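Local coordinates for protein D-alanine--D-alanine ligase (Coxiella burnetii, PDB 3TQT) that joins two D-alanine molecules into D-alanyl-D-alanine at the expense of ATP, a cytoplasmic step of the peptidoglycan biosynthesis that builds the cell wall, at residues L143-V155 with Q284-C296. Numbering follows the deposited sequence.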
# COMPACT_ATOMS: atom_id res chain seq x y z
N LEU A 143 -0.90 -2.99 12.04
CA LEU A 143 -2.00 -2.94 11.07
C LEU A 143 -2.39 -4.36 10.66
O LEU A 143 -3.57 -4.68 10.56
CB LEU A 143 -1.61 -2.11 9.85
CG LEU A 143 -2.62 -2.03 8.70
CD1 LEU A 143 -3.98 -1.51 9.21
CD2 LEU A 143 -2.06 -1.15 7.57
N THR A 144 -1.40 -5.22 10.43
CA THR A 144 -1.67 -6.62 10.11
C THR A 144 -2.55 -7.24 11.18
O THR A 144 -3.57 -7.86 10.90
CB THR A 144 -0.37 -7.47 10.05
OG1 THR A 144 0.66 -6.76 9.37
CG2 THR A 144 -0.65 -8.79 9.33
N LYS A 145 -2.14 -7.07 12.44
CA LYS A 145 -2.88 -7.67 13.54
C LYS A 145 -4.28 -7.09 13.67
O LYS A 145 -5.21 -7.79 14.05
CB LYS A 145 -2.11 -7.53 14.85
CG LYS A 145 -0.96 -8.51 14.94
CD LYS A 145 -0.17 -8.29 16.22
CE LYS A 145 0.98 -9.26 16.31
NZ LYS A 145 1.50 -9.25 17.69
N THR A 146 -4.42 -5.81 13.35
CA THR A 146 -5.73 -5.17 13.42
C THR A 146 -6.66 -5.89 12.45
O THR A 146 -7.80 -6.24 12.80
CB THR A 146 -5.64 -3.70 13.00
OG1 THR A 146 -4.87 -2.98 13.96
CG2 THR A 146 -7.04 -3.07 12.91
N VAL A 147 -6.18 -6.12 11.24
CA VAL A 147 -7.00 -6.73 10.21
C VAL A 147 -7.28 -8.19 10.57
O VAL A 147 -8.42 -8.66 10.46
CB VAL A 147 -6.34 -6.59 8.83
CG1 VAL A 147 -7.07 -7.44 7.81
CG2 VAL A 147 -6.32 -5.11 8.41
N LEU A 148 -6.25 -8.90 11.04
CA LEU A 148 -6.42 -10.30 11.41
C LEU A 148 -7.41 -10.45 12.55
O LEU A 148 -8.34 -11.26 12.48
CB LEU A 148 -5.09 -10.93 11.81
CG LEU A 148 -4.10 -11.04 10.64
CD1 LEU A 148 -2.76 -11.59 11.13
CD2 LEU A 148 -4.70 -11.90 9.54
N ARG A 149 -7.22 -9.66 13.60
CA ARG A 149 -8.09 -9.80 14.76
C ARG A 149 -9.53 -9.43 14.44
O ARG A 149 -10.46 -10.07 14.91
CB ARG A 149 -7.57 -8.97 15.93
CG ARG A 149 -8.45 -9.07 17.13
CD ARG A 149 -8.44 -7.76 17.89
NE ARG A 149 -7.45 -7.66 18.95
CZ ARG A 149 -6.67 -8.63 19.42
NH1 ARG A 149 -6.74 -9.85 18.91
NH2 ARG A 149 -5.82 -8.38 20.41
N ALA A 150 -9.71 -8.39 13.62
CA ALA A 150 -11.04 -7.99 13.19
C ALA A 150 -11.74 -9.13 12.49
O ALA A 150 -12.96 -9.28 12.58
CB ALA A 150 -10.97 -6.78 12.28
N GLY A 151 -10.98 -9.96 11.79
CA GLY A 151 -11.55 -11.09 11.08
C GLY A 151 -11.59 -12.36 11.90
O GLY A 151 -11.87 -13.44 11.37
N GLY A 152 -11.30 -12.25 13.19
CA GLY A 152 -11.36 -13.39 14.09
C GLY A 152 -10.13 -14.28 14.12
O GLY A 152 -10.17 -15.36 14.70
N ILE A 153 -9.04 -13.84 13.51
CA ILE A 153 -7.82 -14.64 13.57
C ILE A 153 -7.06 -14.35 14.85
O ILE A 153 -6.84 -13.20 15.21
CB ILE A 153 -6.96 -14.47 12.31
CG1 ILE A 153 -7.64 -15.19 11.14
CG2 ILE A 153 -5.55 -15.03 12.53
CD1 ILE A 153 -7.01 -14.95 9.80
N PRO A 154 -6.67 -15.41 15.56
CA PRO A 154 -5.97 -15.28 16.85
C PRO A 154 -4.60 -14.67 16.61
O PRO A 154 -3.86 -15.20 15.79
CB PRO A 154 -5.80 -16.74 17.31
CG PRO A 154 -6.72 -17.55 16.43
CD PRO A 154 -6.82 -16.81 15.14
N VAL A 155 -4.28 -13.56 17.28
CA VAL A 155 -2.95 -12.98 17.16
C VAL A 155 -2.33 -12.69 18.53
O VAL A 155 -3.04 -12.57 19.53
CB VAL A 155 -2.96 -11.66 16.34
CG1 VAL A 155 -3.60 -11.89 14.98
CG2 VAL A 155 -3.72 -10.59 17.09
N GLN A 284 -1.74 -24.58 9.54
CA GLN A 284 -1.94 -24.51 8.10
C GLN A 284 -3.21 -23.74 7.75
O GLN A 284 -3.20 -22.89 6.86
CB GLN A 284 -1.91 -25.91 7.48
CG GLN A 284 -0.52 -26.51 7.47
CD GLN A 284 -0.51 -27.97 7.08
OE1 GLN A 284 -1.34 -28.75 7.54
NE2 GLN A 284 0.43 -28.35 6.22
N GLN A 285 -4.30 -24.01 8.47
CA GLN A 285 -5.56 -23.36 8.12
C GLN A 285 -5.54 -21.88 8.42
O GLN A 285 -6.04 -21.08 7.63
CB GLN A 285 -6.75 -24.01 8.80
CG GLN A 285 -8.08 -23.45 8.29
CD GLN A 285 -8.31 -23.75 6.81
OE1 GLN A 285 -8.49 -24.91 6.43
NE2 GLN A 285 -8.30 -22.71 5.96
N ILE A 286 -4.96 -21.51 9.55
CA ILE A 286 -4.89 -20.11 9.94
C ILE A 286 -3.94 -19.37 9.01
O ILE A 286 -4.20 -18.23 8.64
CB ILE A 286 -4.42 -19.95 11.41
CG1 ILE A 286 -5.46 -20.56 12.35
CG2 ILE A 286 -4.23 -18.48 11.75
CD1 ILE A 286 -5.06 -20.52 13.80
N ALA A 287 -2.85 -20.01 8.63
CA ALA A 287 -1.94 -19.38 7.65
C ALA A 287 -2.69 -19.02 6.36
O ALA A 287 -2.55 -17.91 5.83
CB ALA A 287 -0.75 -20.28 7.36
N ILE A 288 -3.49 -19.96 5.86
CA ILE A 288 -4.27 -19.74 4.66
C ILE A 288 -5.33 -18.67 4.88
O ILE A 288 -5.50 -17.78 4.06
CB ILE A 288 -4.96 -21.03 4.19
CG1 ILE A 288 -3.93 -21.96 3.54
CG2 ILE A 288 -6.08 -20.71 3.23
CD1 ILE A 288 -4.40 -23.39 3.44
N ASP A 289 -6.03 -18.74 6.01
CA ASP A 289 -7.05 -17.74 6.31
C ASP A 289 -6.46 -16.33 6.49
O ASP A 289 -7.04 -15.35 6.03
CB ASP A 289 -7.83 -18.13 7.56
CG ASP A 289 -8.67 -19.38 7.36
OD1 ASP A 289 -8.79 -19.83 6.20
OD2 ASP A 289 -9.22 -19.90 8.34
N ALA A 290 -5.32 -16.25 7.15
CA ALA A 290 -4.63 -14.98 7.35
C ALA A 290 -4.20 -14.40 6.00
O ALA A 290 -4.37 -13.23 5.74
CB ALA A 290 -3.40 -15.20 8.23
N PHE A 291 -3.60 -15.26 5.17
CA PHE A 291 -3.18 -14.90 3.83
C PHE A 291 -4.35 -14.25 3.09
O PHE A 291 -4.22 -13.20 2.46
CB PHE A 291 -2.75 -16.17 3.11
CG PHE A 291 -2.14 -15.95 1.75
CD1 PHE A 291 -0.77 -15.80 1.60
CD2 PHE A 291 -2.94 -15.91 0.62
CE1 PHE A 291 -0.21 -15.62 0.35
CE2 PHE A 291 -2.39 -15.72 -0.63
CZ PHE A 291 -1.03 -15.57 -0.76
N LYS A 292 -5.52 -14.88 3.19
CA LYS A 292 -6.69 -14.38 2.48
C LYS A 292 -7.20 -13.09 3.11
O LYS A 292 -7.61 -12.16 2.41
CB LYS A 292 -7.79 -15.45 2.44
CG LYS A 292 -7.48 -16.60 1.49
CD LYS A 292 -8.25 -17.86 1.84
CE LYS A 292 -9.64 -17.87 1.25
NZ LYS A 292 -10.32 -19.16 1.56
N MET A 293 -7.15 -13.03 4.43
CA MET A 293 -7.69 -11.91 5.18
C MET A 293 -6.97 -10.60 4.91
O MET A 293 -7.57 -9.54 4.97
CB MET A 293 -7.66 -12.21 6.68
CG MET A 293 -8.48 -11.25 7.49
SD MET A 293 -8.93 -12.04 9.03
CE MET A 293 -9.99 -13.36 8.45
N VAL A 294 -5.69 -10.69 4.60
CA VAL A 294 -4.94 -9.49 4.24
C VAL A 294 -4.84 -9.35 2.72
O VAL A 294 -4.08 -8.53 2.23
CB VAL A 294 -3.53 -9.50 4.85
CG1 VAL A 294 -3.63 -9.52 6.38
CG2 VAL A 294 -2.74 -10.69 4.34
N HIS A 295 -5.61 -10.17 2.01
CA HIS A 295 -5.70 -10.09 0.55
C HIS A 295 -4.35 -10.20 -0.12
O HIS A 295 -4.03 -9.47 -1.06
CB HIS A 295 -6.42 -8.80 0.15
CG HIS A 295 -7.72 -8.63 0.84
ND1 HIS A 295 -8.03 -7.54 1.62
CD2 HIS A 295 -8.79 -9.46 0.93
CE1 HIS A 295 -9.24 -7.68 2.12
NE2 HIS A 295 -9.72 -8.85 1.73
N CYS A 296 -3.56 -11.14 0.39
CA CYS A 296 -2.25 -11.41 -0.15
C CYS A 296 -2.35 -12.13 -1.49
O CYS A 296 -3.41 -12.67 -1.86
CB CYS A 296 -1.43 -12.25 0.83
SG CYS A 296 0.31 -12.06 0.58
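Met293, in the last turn of helix 284-293, reaches across to the C-terminal end of helix 143-150, and its side chain meets Leu148, Val147, Gly151 and Ile153 in turn from CB to CE. Its CB lies 4.1 Å from Leu148 CD2. With CG anti to the backbone N (chi1 -167°), the chain runs out toward the other helix, and CG slides past Val147 CG1. SD then settles against the turn, 3.5 Å from Gly151 CA and close to Leu148 O, which accepts the backbone N-H of Ile153. A bend at chi3 of Met293 (-65°) brings Met293 CE to 3.5 Å from Gly151 O and beside Ile153 CD1. Ile153 comes from the opposite direction, so the two side chains meet tip to tip. Its CD1 also presses on the helix backbone, a tight 3.4 Å from Ala290 CA, while CG2 touches Ile286 CG2. Leu148 CD2 lies beside Ile153 CD1 on Ala290, 3.8 Å from Ala290 CB, and continues onto Val294 CG1. No hydrogen bond spans this apolar contact, where the helix axes cross at 109°. Val314 touches Leu148, Ile153 and Ile286, joining the contact to the antiparallel sheet of strands 298-306 and 312-318 in the ATP-grasp region. Both helices end in Schellman motifs, with Gly152 and His295 at positive phi; the first brings Ile153 back against Leu148 in the hydrophobic contact typical of a Schellman C-cap, and sets both on helix 284-293.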